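PDB 5GZT: chitinase from Paenibacillus sp. FPU-7, which probably hydrolyses internal beta-1,4 linkages between N-acetylglucosamine units in chitin and chitodextrins. Local coordinates for residues 498-503 with 609-614; 603-608 with 635-640; 678-683 with 746-751. All coordinates share one frame; numbering follows the deposited sequence.

Interaction 1 of 3, residues 498-503 with 609-614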
ATOM      1  N   THR B 498      -1.327  17.515  -6.693  1.00 15.11           N
ATOM      2  CA  THR B 498      -1.682  16.313  -5.979  1.00 15.06           C
ATOM      3  C   THR B 498      -2.340  16.671  -4.627  1.00 17.03           C
ATOM      4  O   THR B 498      -2.246  15.960  -3.661  1.00 14.66           O
ATOM      5  CB  THR B 498      -0.537  15.300  -5.888  1.00 17.29           C
ATOM      6  OG1 THR B 498      -1.041  14.007  -5.421  1.00 15.24           O
ATOM      7  CG2 THR B 498       0.596  15.787  -4.959  1.00 17.22           C
ATOM      8  N   ALA B 499      -3.088  17.768  -4.621  1.00 15.83           N
ATOM      9  CA  ALA B 499      -3.702  18.209  -3.356  1.00 18.47           C
ATOM     10  C   ALA B 499      -4.833  17.344  -2.853  1.00 19.59           C
ATOM     11  O   ALA B 499      -5.549  16.743  -3.663  1.00 18.46           O
ATOM     12  CB  ALA B 499      -4.208  19.610  -3.533  1.00 18.79           C
ATOM     13  N   VAL B 500      -5.003  17.315  -1.538  1.00 17.34           N
ATOM     14  CA  VAL B 500      -6.073  16.569  -0.932  1.00 19.51           C
ATOM     15  C   VAL B 500      -7.453  17.235  -1.248  1.00 18.85           C
ATOM     16  O   VAL B 500      -8.386  16.518  -1.550  1.00 19.90           O
ATOM     17  CB  VAL B 500      -5.957  16.487   0.595  1.00 19.37           C
ATOM     18  CG1 VAL B 500      -7.002  15.599   1.149  1.00 19.38           C
ATOM     19  CG2 VAL B 500      -4.642  15.925   1.036  1.00 21.29           C
ATOM     20  N   TYR B 501      -7.593  18.526  -1.034  1.00 18.45           N
ATOM     21  CA  TYR B 501      -8.839  19.254  -1.224  1.00 19.41           C
ATOM     22  C   TYR B 501      -8.746  20.304  -2.318  1.00 22.28           C
ATOM     23  O   TYR B 501      -7.646  20.872  -2.563  1.00 19.34           O
ATOM     24  CB  TYR B 501      -9.358  19.942   0.084  1.00 18.33           C
ATOM     25  CG  TYR B 501      -9.549  18.984   1.235  1.00 18.28           C
ATOM     26  CD1 TYR B 501     -10.684  18.163   1.337  1.00 18.81           C
ATOM     27  CD2 TYR B 501      -8.533  18.809   2.178  1.00 20.86           C
ATOM     28  CE1 TYR B 501     -10.831  17.250   2.381  1.00 18.60           C
ATOM     29  CE2 TYR B 501      -8.649  17.880   3.217  1.00 18.84           C
ATOM     30  CZ  TYR B 501      -9.759  17.090   3.299  1.00 18.76           C
ATOM     31  OH  TYR B 501      -9.787  16.202   4.306  1.00 18.18           O
ATOM     32  N   SER B 502      -9.908  20.616  -2.924  1.00 20.11           N
ATOM     33  CA  SER B 502      -9.996  21.694  -3.902  1.00 21.04           C
ATOM     34  C   SER B 502     -10.298  22.965  -3.152  1.00 22.40           C
ATOM     35  O   SER B 502     -11.365  23.131  -2.563  1.00 23.18           O
ATOM     36  CB  SER B 502     -11.137  21.460  -4.915  1.00 21.60           C
ATOM     37  OG  SER B 502     -11.030  20.245  -5.567  1.00 21.52           O
ATOM     38  N   ALA B 503      -9.372  23.903  -3.233  1.00 20.67           N
ATOM     39  CA  ALA B 503      -9.459  25.146  -2.549  1.00 22.79           C
ATOM     40  C   ALA B 503     -10.146  26.230  -3.331  1.00 22.68           C
ATOM     41  O   ALA B 503     -10.655  27.175  -2.742  1.00 25.76           O
ATOM     42  CB  ALA B 503      -8.039  25.621  -2.223  1.00 22.53           C
ATOM     43  N   ALA B 609      -3.619  10.603   4.254  1.00 17.13           N
ATOM     44  CA  ALA B 609      -3.903   9.469   5.082  1.00 18.47           C
ATOM     45  C   ALA B 609      -5.184   9.697   5.935  1.00 21.32           C
ATOM     46  O   ALA B 609      -6.031   8.762   6.064  1.00 20.32           O
ATOM     47  CB  ALA B 609      -2.706   9.142   6.000  1.00 19.72           C
ATOM     48  N   GLU B 610      -5.329  10.870   6.532  1.00 19.89           N
ATOM     49  CA  GLU B 610      -6.511  11.164   7.277  1.00 22.24           C
ATOM     50  C   GLU B 610      -7.772  11.223   6.367  1.00 25.27           C
ATOM     51  O   GLU B 610      -8.849  10.773   6.759  1.00 26.09           O
ATOM     52  CB  GLU B 610      -6.351  12.369   8.202  1.00 25.09           C
ATOM     53  CG  GLU B 610      -5.220  12.279   9.230  1.00 31.52           C
ATOM     54  CD  GLU B 610      -5.322  11.088  10.241  1.00 33.91           C
ATOM     55  OE1 GLU B 610      -6.450  10.610  10.482  1.00 34.76           O
ATOM     56  OE2 GLU B 610      -4.277  10.605  10.797  1.00 30.23           O
ATOM     57  N   TYR B 611      -7.661  11.688   5.145  1.00 22.88           N
ATOM     58  CA  TYR B 611      -8.796  11.649   4.261  1.00 22.79           C
ATOM     59  C   TYR B 611      -9.246  10.201   3.980  1.00 22.98           C
ATOM     60  O   TYR B 611     -10.412   9.916   3.985  1.00 21.73           O
ATOM     61  CB  TYR B 611      -8.464  12.351   2.975  1.00 22.58           C
ATOM     62  CG  TYR B 611      -9.569  12.471   1.997  1.00 20.67           C
ATOM     63  CD1 TYR B 611      -9.835  11.463   1.084  1.00 22.92           C
ATOM     64  CD2 TYR B 611     -10.395  13.577   1.993  1.00 22.57           C
ATOM     65  CE1 TYR B 611     -10.884  11.593   0.175  1.00 22.04           C
ATOM     66  CE2 TYR B 611     -11.384  13.734   1.064  1.00 21.96           C
ATOM     67  CZ  TYR B 611     -11.675  12.686   0.200  1.00 23.92           C
ATOM     68  OH  TYR B 611     -12.681  12.814  -0.739  1.00 20.91           O
ATOM     69  N   ILE B 612      -8.285   9.334   3.758  1.00 24.39           N
ATOM     70  CA  ILE B 612      -8.501   7.957   3.470  1.00 23.42           C
ATOM     71  C   ILE B 612      -9.241   7.332   4.650  1.00 26.59           C
ATOM     72  O   ILE B 612     -10.275   6.680   4.465  1.00 24.69           O
ATOM     73  CB  ILE B 612      -7.154   7.218   3.257  1.00 24.37           C
ATOM     74  CG1 ILE B 612      -6.596   7.506   1.808  1.00 23.64           C
ATOM     75  CG2 ILE B 612      -7.325   5.684   3.520  1.00 25.35           C
ATOM     76  CD1 ILE B 612      -5.098   7.300   1.743  1.00 23.46           C
ATOM     77  N   LYS B 613      -8.733   7.520   5.852  1.00 24.90           N
ATOM     78  CA  LYS B 613      -9.393   6.942   7.035  1.00 26.26           C
ATOM     79  C   LYS B 613     -10.777   7.499   7.256  1.00 28.27           C
ATOM     80  O   LYS B 613     -11.697   6.696   7.576  1.00 29.10           O
ATOM     81  CB  LYS B 613      -8.575   7.128   8.287  1.00 26.74           C
ATOM     82  CG  LYS B 613      -7.199   6.529   8.129  1.00 31.58           C
ATOM     83  CD  LYS B 613      -6.523   6.154   9.425  1.00 37.17           C
ATOM     84  CE  LYS B 613      -6.152   7.344  10.245  1.00 42.54           C
ATOM     85  NZ  LYS B 613      -5.988   6.881  11.669  1.00 51.74           N
ATOM     86  N   GLN B 614     -10.928   8.819   7.080  1.00 25.71           N
ATOM     87  CA  GLN B 614     -12.205   9.508   7.252  1.00 28.03           C
ATOM     88  C   GLN B 614     -13.244   9.000   6.267  1.00 27.92           C
ATOM     89  O   GLN B 614     -14.421   8.999   6.618  1.00 24.87           O
ATOM     90  CB  GLN B 614     -12.131  11.058   7.112  1.00 31.51           C
ATOM     91  CG  GLN B 614     -11.400  11.715   8.304  1.00 42.80           C
ATOM     92  CD  GLN B 614     -11.086  13.221   8.136  1.00 52.15           C
ATOM     93  OE1 GLN B 614     -10.242  13.805   8.879  1.00 53.62           O
ATOM     94  NE2 GLN B 614     -11.745  13.854   7.168  1.00 53.38           N
TER
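Tyr611 is the first residue of the helical segment 609-614 to meet the loop 498-503, and it has the largest share of the contact. Its ring carbon CG is anti to the backbone N (chi1 -176°), which swings the ring out from the helix towards Val500 and Tyr501. Val500 CG1 lies 4.0 Å from Tyr611 CB, and the two side chains run past each other in opposite directions. The same CG1 also rests over one face of the Tyr501 ring, near the rim. Tyr501 OH comes to the edge of the Tyr611 ring, in its plane, 3.6 Å from Tyr611 CD2. Tyr501 CE1 is 3.7 Å from Tyr611 CD2. The two rings meet at a slant, neither stacked nor edge-to-face, with planes at 70° and centroids 5.7 Å apart. The hydroxyl of Tyr611 is hydrogen-bonded to Asp511, which ties this ring to helix 510-519. One helical turn later, Gln614 extends its side chain towards Tyr501. Gln614 NE2 stops 4.2 Å from Tyr501 OH, beyond hydrogen-bonding distance. Gln614 is exposed, so this side of the contact lies at the surface. The contact joins outer parts of a glycosyl hydrolase family 18 TIM barrel: helix 602-614 and the loop leading into helix 510-519.

Interaction 2 of 3, residues 603-608 with 635-640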
ATOM      1  N   ALA B 603       3.480  16.691   5.662  1.00 13.52           N
ATOM      2  CA  ALA B 603       2.165  17.199   6.070  1.00 14.15           C
ATOM      3  C   ALA B 603       1.002  16.789   5.116  1.00 14.56           C
ATOM      4  O   ALA B 603      -0.064  16.379   5.582  1.00 16.13           O
ATOM      5  CB  ALA B 603       2.209  18.729   6.233  1.00 13.48           C
ATOM      6  N   SER B 604       1.207  16.916   3.799  1.00 16.25           N
ATOM      7  CA  SER B 604       0.198  16.553   2.820  1.00 16.52           C
ATOM      8  C   SER B 604      -0.031  15.038   2.889  1.00 17.00           C
ATOM      9  O   SER B 604      -1.214  14.617   2.803  1.00 18.43           O
ATOM     10  CB  SER B 604       0.496  17.043   1.388  1.00 15.72           C
ATOM     11  OG  SER B 604       1.549  16.333   0.792  1.00 15.72           O
ATOM     12  N   ALA B 605       1.028  14.231   3.082  1.00 16.31           N
ATOM     13  CA  ALA B 605       0.865  12.833   3.291  1.00 16.64           C
ATOM     14  C   ALA B 605      -0.021  12.545   4.523  1.00 18.48           C
ATOM     15  O   ALA B 605      -0.901  11.668   4.425  1.00 18.31           O
ATOM     16  CB  ALA B 605       2.140  12.056   3.358  1.00 20.32           C
ATOM     17  N   ALA B 606       0.117  13.316   5.593  1.00 15.60           N
ATOM     18  CA  ALA B 606      -0.718  13.068   6.782  1.00 17.87           C
ATOM     19  C   ALA B 606      -2.178  13.469   6.538  1.00 17.35           C
ATOM     20  O   ALA B 606      -3.030  12.722   6.870  1.00 16.72           O
ATOM     21  CB  ALA B 606      -0.212  13.775   8.009  1.00 18.49           C
ATOM     22  N   TYR B 607      -2.433  14.580   5.859  1.00 15.66           N
ATOM     23  CA  TYR B 607      -3.797  14.951   5.513  1.00 16.29           C
ATOM     24  C   TYR B 607      -4.479  13.969   4.562  1.00 17.80           C
ATOM     25  O   TYR B 607      -5.670  13.675   4.745  1.00 18.38           O
ATOM     26  CB  TYR B 607      -3.877  16.384   4.985  1.00 14.26           C
ATOM     27  CG  TYR B 607      -3.897  17.379   6.114  1.00 16.18           C
ATOM     28  CD1 TYR B 607      -5.070  17.569   6.862  1.00 16.07           C
ATOM     29  CD2 TYR B 607      -2.728  17.992   6.568  1.00 15.56           C
ATOM     30  CE1 TYR B 607      -5.100  18.444   7.906  1.00 15.99           C
ATOM     31  CE2 TYR B 607      -2.744  18.836   7.655  1.00 16.06           C
ATOM     32  CZ  TYR B 607      -3.918  19.111   8.293  1.00 16.99           C
ATOM     33  OH  TYR B 607      -3.921  19.975   9.369  1.00 15.77           O
ATOM     34  N   LYS B 608      -3.682  13.353   3.707  1.00 16.51           N
ATOM     35  CA  LYS B 608      -4.136  12.422   2.737  1.00 18.32           C
ATOM     36  C   LYS B 608      -4.479  11.086   3.375  1.00 17.34           C
ATOM     37  O   LYS B 608      -5.559  10.537   3.088  1.00 17.90           O
ATOM     38  CB  LYS B 608      -3.097  12.314   1.674  1.00 19.44           C
ATOM     39  CG  LYS B 608      -3.469  11.899   0.313  1.00 23.36           C
ATOM     40  CD  LYS B 608      -2.831  12.961  -0.613  1.00 24.28           C
ATOM     41  CE  LYS B 608      -2.201  12.377  -1.727  1.00 24.81           C
ATOM     42  NZ  LYS B 608      -1.907  13.473  -2.700  1.00 22.06           N
ATOM     43  N   ALA B 635       7.263   7.525   2.803  1.00 21.63           N
ATOM     44  CA  ALA B 635       6.841   6.158   3.115  1.00 22.89           C
ATOM     45  C   ALA B 635       6.611   5.958   4.591  1.00 24.89           C
ATOM     46  O   ALA B 635       5.565   5.443   4.947  1.00 25.30           O
ATOM     47  CB  ALA B 635       7.838   5.149   2.588  1.00 23.34           C
ATOM     48  N   ASN B 636       7.511   6.427   5.465  1.00 23.24           N
ATOM     49  CA  ASN B 636       7.316   6.203   6.891  1.00 24.36           C
ATOM     50  C   ASN B 636       6.125   6.948   7.456  1.00 24.69           C
ATOM     51  O   ASN B 636       5.435   6.459   8.413  1.00 26.05           O
ATOM     52  CB  ASN B 636       8.548   6.642   7.702  1.00 26.60           C
ATOM     53  CG  ASN B 636       9.759   5.795   7.432  1.00 27.57           C
ATOM     54  OD1 ASN B 636       9.677   4.700   6.859  1.00 31.79           O
ATOM     55  ND2 ASN B 636      10.923   6.355   7.763  1.00 27.59           N
ATOM     56  N   THR B 637       5.903   8.162   6.938  1.00 21.46           N
ATOM     57  CA  THR B 637       4.793   8.985   7.392  1.00 20.13           C
ATOM     58  C   THR B 637       3.465   8.328   7.062  1.00 20.52           C
ATOM     59  O   THR B 637       2.467   8.288   7.896  1.00 20.25           O
ATOM     60  CB  THR B 637       4.825  10.408   6.711  1.00 22.68           C
ATOM     61  OG1 THR B 637       6.036  11.114   7.028  1.00 22.02           O
ATOM     62  CG2 THR B 637       3.669  11.197   7.155  1.00 23.32           C
ATOM     63  N   ILE B 638       3.422   7.839   5.837  1.00 22.19           N
ATOM     64  CA  ILE B 638       2.231   7.143   5.349  1.00 23.15           C
ATOM     65  C   ILE B 638       1.862   5.920   6.206  1.00 24.10           C
ATOM     66  O   ILE B 638       0.706   5.820   6.710  1.00 24.72           O
ATOM     67  CB  ILE B 638       2.346   6.841   3.864  1.00 20.90           C
ATOM     68  CG1 ILE B 638       2.283   8.156   3.087  1.00 19.81           C
ATOM     69  CG2 ILE B 638       1.163   6.002   3.329  1.00 25.68           C
ATOM     70  CD1 ILE B 638       2.661   8.084   1.618  1.00 18.45           C
ATOM     71  N   TYR B 639       2.824   5.024   6.432  1.00 26.17           N
ATOM     72  CA  TYR B 639       2.664   3.934   7.346  1.00 24.48           C
ATOM     73  C   TYR B 639       2.258   4.383   8.745  1.00 27.94           C
ATOM     74  O   TYR B 639       1.283   3.801   9.308  1.00 28.86           O
ATOM     75  CB  TYR B 639       3.948   3.052   7.419  1.00 29.54           C
ATOM     76  CG  TYR B 639       3.717   1.820   8.256  1.00 30.13           C
ATOM     77  CD1 TYR B 639       3.115   0.700   7.736  1.00 34.66           C
ATOM     78  CD2 TYR B 639       4.099   1.797   9.588  1.00 37.84           C
ATOM     79  CE1 TYR B 639       2.874  -0.408   8.549  1.00 34.57           C
ATOM     80  CE2 TYR B 639       3.885   0.711  10.390  1.00 33.64           C
ATOM     81  CZ  TYR B 639       3.250  -0.373   9.881  1.00 37.03           C
ATOM     82  OH  TYR B 639       3.019  -1.438  10.729  1.00 38.49           O
ATOM     83  N   SER B 640       2.936   5.376   9.326  1.00 24.35           N
ATOM     84  CA  SER B 640       2.590   5.793  10.701  1.00 27.97           C
ATOM     85  C   SER B 640       1.152   6.242  10.826  1.00 26.53           C
ATOM     86  O   SER B 640       0.522   6.048  11.860  1.00 24.39           O
ATOM     87  CB  SER B 640       3.448   6.953  11.227  1.00 29.25           C
ATOM     88  OG  SER B 640       4.731   6.495  11.351  1.00 39.92           O
TER
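No ring or side-chain amide enters the contact where Ala605 meets Thr637 and Ile638, so there are no faces or edges to cover; the surface is made of aliphatic groups. The aromatic side chains of both segments are engaged outside it: the Tyr639 ring stacks on Tyr643, and Tyr607 OH is hydrogen-bonded to Leu744 O. The methyl CB of Ala605 points at the other helix and makes the two closest side-chain contacts. Ala605 CB lies 3.9 Å from Ile638 CG1 and 4.2 Å from Thr637 CG2. Thr637 turns its methyl to this side, with CG2 anti to the backbone N. Its hydroxyl goes to Glu633 O, one turn back in its own helix. Thr637 CG2 also approaches Ala606 N, at 4.4 Å. No hydrogen bond links the two segments. With such a small residue at the crossing, the short helix axes come within 9.0 Å of each other. They run in nearly the same direction, crossing at -27°. The CA atoms of Ala605 and Ile638 are 6.2 Å apart. Helices 602-614 and 633-642 thus lie side by side against strand 619-623: Ile638 touches Phe620 and Tyr622, and Lys608 touches Phe620.

Interaction 3 of 3, residues 678-683 with 746-751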
ATOM      1  N   LEU B 678      12.388  17.924  12.855  1.00 15.37           N
ATOM      2  CA  LEU B 678      11.312  17.088  13.263  1.00 15.16           C
ATOM      3  C   LEU B 678      11.400  15.781  12.522  1.00 15.97           C
ATOM      4  O   LEU B 678      11.744  15.721  11.339  1.00 17.19           O
ATOM      5  CB  LEU B 678       9.981  17.768  13.087  1.00 14.64           C
ATOM      6  CG  LEU B 678       9.540  18.762  14.160  1.00 17.12           C
ATOM      7  CD1 LEU B 678      10.439  19.976  14.442  1.00 16.17           C
ATOM      8  CD2 LEU B 678       8.141  19.270  13.807  1.00 16.19           C
ATOM      9  N   THR B 679      11.135  14.700  13.257  1.00 15.84           N
ATOM     10  CA  THR B 679      11.012  13.375  12.774  1.00 16.97           C
ATOM     11  C   THR B 679       9.557  12.988  12.649  1.00 17.19           C
ATOM     12  O   THR B 679       9.260  12.060  11.951  1.00 15.97           O
ATOM     13  CB  THR B 679      11.581  12.312  13.723  1.00 18.30           C
ATOM     14  OG1 THR B 679      11.035  12.483  15.014  1.00 19.86           O
ATOM     15  CG2 THR B 679      13.025  12.520  13.883  1.00 22.46           C
ATOM     16  N   GLN B 680       8.667  13.680  13.291  1.00 19.55           N
ATOM     17  CA  GLN B 680       7.237  13.364  13.191  1.00 22.86           C
ATOM     18  C   GLN B 680       6.512  14.671  13.370  1.00 19.85           C
ATOM     19  O   GLN B 680       6.791  15.373  14.327  1.00 18.41           O
ATOM     20  CB  GLN B 680       6.859  12.268  14.183  1.00 26.75           C
ATOM     21  CG  GLN B 680       5.385  11.985  14.167  1.00 37.36           C
ATOM     22  CD  GLN B 680       4.996  10.645  14.774  1.00 40.75           C
ATOM     23  OE1 GLN B 680       4.701  10.560  15.984  1.00 43.38           O
ATOM     24  NE2 GLN B 680       4.927   9.612  13.928  1.00 38.12           N
ATOM     25  N   GLY B 681       5.636  15.047  12.405  1.00 17.48           N
ATOM     26  CA  GLY B 681       5.036  16.382  12.417  1.00 15.42           C
ATOM     27  C   GLY B 681       5.796  17.303  11.496  1.00 16.45           C
ATOM     28  O   GLY B 681       6.990  17.073  11.235  1.00 16.30           O
ATOM     29  N   THR B 682       5.140  18.375  11.051  1.00 15.72           N
ATOM     30  CA  THR B 682       5.680  19.303  10.093  1.00 14.67           C
ATOM     31  C   THR B 682       5.471  20.691  10.581  1.00 14.90           C
ATOM     32  O   THR B 682       4.335  21.129  10.660  1.00 16.49           O
ATOM     33  CB  THR B 682       4.999  19.082   8.718  1.00 14.49           C
ATOM     34  OG1 THR B 682       4.946  17.642   8.417  1.00 14.35           O
ATOM     35  CG2 THR B 682       5.706  19.817   7.669  1.00 15.77           C
ATOM     36  N   LEU B 683       6.553  21.456  10.829  1.00 13.07           N
ATOM     37  CA  LEU B 683       6.418  22.822  11.249  1.00 12.33           C
ATOM     38  C   LEU B 683       5.665  23.654  10.178  1.00 14.20           C
ATOM     39  O   LEU B 683       5.822  23.460   8.977  1.00 14.39           O
ATOM     40  CB  LEU B 683       7.763  23.518  11.499  1.00 11.62           C
ATOM     41  CG  LEU B 683       8.750  22.882  12.498  1.00 12.92           C
ATOM     42  CD1 LEU B 683      10.053  23.629  12.457  1.00 14.72           C
ATOM     43  CD2 LEU B 683       8.091  22.930  13.868  1.00 13.13           C
ATOM     44  N   ALA B 746      -3.133  18.400  12.333  1.00 22.26           N
ATOM     45  CA  ALA B 746      -4.257  18.868  13.192  1.00 24.13           C
ATOM     46  C   ALA B 746      -4.210  18.405  14.637  1.00 27.75           C
ATOM     47  O   ALA B 746      -4.442  19.207  15.528  1.00 40.06           O
ATOM     48  CB  ALA B 746      -5.602  18.424  12.576  1.00 25.71           C
ATOM     49  N   ASN B 747      -4.000  17.147  14.933  1.00 26.15           N
ATOM     50  CA  ASN B 747      -4.262  16.826  16.381  1.00 33.07           C
ATOM     51  C   ASN B 747      -3.068  16.145  17.063  1.00 29.88           C
ATOM     52  O   ASN B 747      -3.228  15.236  17.853  1.00 31.14           O
ATOM     53  CB  ASN B 747      -5.530  15.928  16.524  1.00 38.94           C
ATOM     54  CG  ASN B 747      -6.801  16.609  16.012  1.00 43.11           C
ATOM     55  OD1 ASN B 747      -7.319  17.582  16.608  1.00 47.70           O
ATOM     56  ND2 ASN B 747      -7.303  16.106  14.887  1.00 45.79           N
ATOM     57  N   MET B 748      -1.872  16.637  16.785  1.00 27.48           N
ATOM     58  CA  MET B 748      -0.687  16.099  17.448  1.00 24.74           C
ATOM     59  C   MET B 748      -0.512  16.635  18.857  1.00 24.53           C
ATOM     60  O   MET B 748      -1.125  17.609  19.247  1.00 29.55           O
ATOM     61  CB  MET B 748       0.494  16.418  16.622  1.00 24.66           C
ATOM     62  CG  MET B 748       0.339  15.856  15.241  1.00 21.86           C
ATOM     63  SD  MET B 748       1.792  15.876  14.165  1.00 24.95           S
ATOM     64  CE  MET B 748       2.846  14.588  14.934  1.00 28.61           C
ATOM     65  N   THR B 749       0.285  15.953  19.661  1.00 23.14           N
ATOM     66  CA  THR B 749       0.601  16.420  20.984  1.00 23.50           C
ATOM     67  C   THR B 749       2.072  16.866  21.056  1.00 21.29           C
ATOM     68  O   THR B 749       2.846  16.579  20.178  1.00 18.33           O
ATOM     69  CB  THR B 749       0.363  15.328  21.995  1.00 24.50           C
ATOM     70  OG1 THR B 749       1.067  14.169  21.575  1.00 24.43           O
ATOM     71  CG2 THR B 749      -1.158  15.026  22.067  1.00 28.94           C
ATOM     72  N   ASP B 750       2.395  17.611  22.090  1.00 21.43           N
ATOM     73  CA  ASP B 750       3.755  18.184  22.283  1.00 23.83           C
ATOM     74  C   ASP B 750       4.837  17.135  22.156  1.00 20.37           C
ATOM     75  O   ASP B 750       4.633  16.004  22.486  1.00 20.68           O
ATOM     76  CB  ASP B 750       3.859  18.798  23.670  1.00 25.20           C
ATOM     77  CG  ASP B 750       2.943  19.974  23.869  1.00 25.49           C
ATOM     78  OD1 ASP B 750       2.259  20.425  22.949  1.00 24.35           O
ATOM     79  OD2 ASP B 750       2.919  20.457  24.985  1.00 25.60           O
ATOM     80  N   SER B 751       5.979  17.487  21.633  1.00 18.35           N
ATOM     81  CA  SER B 751       7.091  16.534  21.602  1.00 17.43           C
ATOM     82  C   SER B 751       7.587  16.336  23.044  1.00 17.79           C
ATOM     83  O   SER B 751       7.323  17.131  23.922  1.00 17.63           O
ATOM     84  CB  SER B 751       8.322  17.087  20.778  1.00 17.64           C
ATOM     85  OG  SER B 751       8.950  18.153  21.544  1.00 16.26           O
TER
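Met748 makes every close contact between the two segments, through the end of its side chain, on Gln680 and Gly681. The chain is bent at its last torsion (chi3 71°), which folds the methyl CE over the backbone of the other segment. Met748 CE lies 3.7 Å from Gln680 CG and 3.8 Å from Gly681 CA. The sulfur comes to the same glycine, with Met748 SD 3.7 Å from Gly681 CA. Gln680 CG is anti to the backbone N, and its extended chain crosses the methionine at a slant. The fit at Gly681 is close: it has no side chain, so the thioether can settle directly on its CA. Its backbone angles (phi 97°, psi 158°) are also ones natural to glycine. Both loops belong to the immunoglobulin-like domain of this chitinase, one following strand 668-678 and the other preceding strand 754-759. A classic beta bulge sits at the corner where the first loop starts, two residues, Thr679 and Gln680, lying opposite the one residue Gly653.

The polar interactions are with neighbours, since no hydrogen bond spans the two segments. Gly681 O is held by the Asn713 side-chain amide, and Thr682 OG1 is hydrogen-bonded to Glu745 and to Thr602. On the barrel side, helix 633-642 adds packing, with Ser640 touching Gln680 and Arg641 touching Met748.

Overall arrangement
From the N terminus, interaction 1 opens first, in the loop before helix 510-519. Interaction 2 opens at 603-608, before interaction 1 closes at 609-614 on the same helix, 602-614. Interaction 2 closes at 635-640, so the two cross. They touch where Val500 CG2 packs against the backbone of Lys608. Both belong to the outer layer of the first family 18 TIM barrel. Interaction 3 follows in series and closes a loop of its own inside the immunoglobulin-like domain. Its centre is about 12 Å from that of interaction 2, and the two touch at Ala603 with Thr682 and at Tyr607 with Ala746. The barrel helices thus abut the next domain.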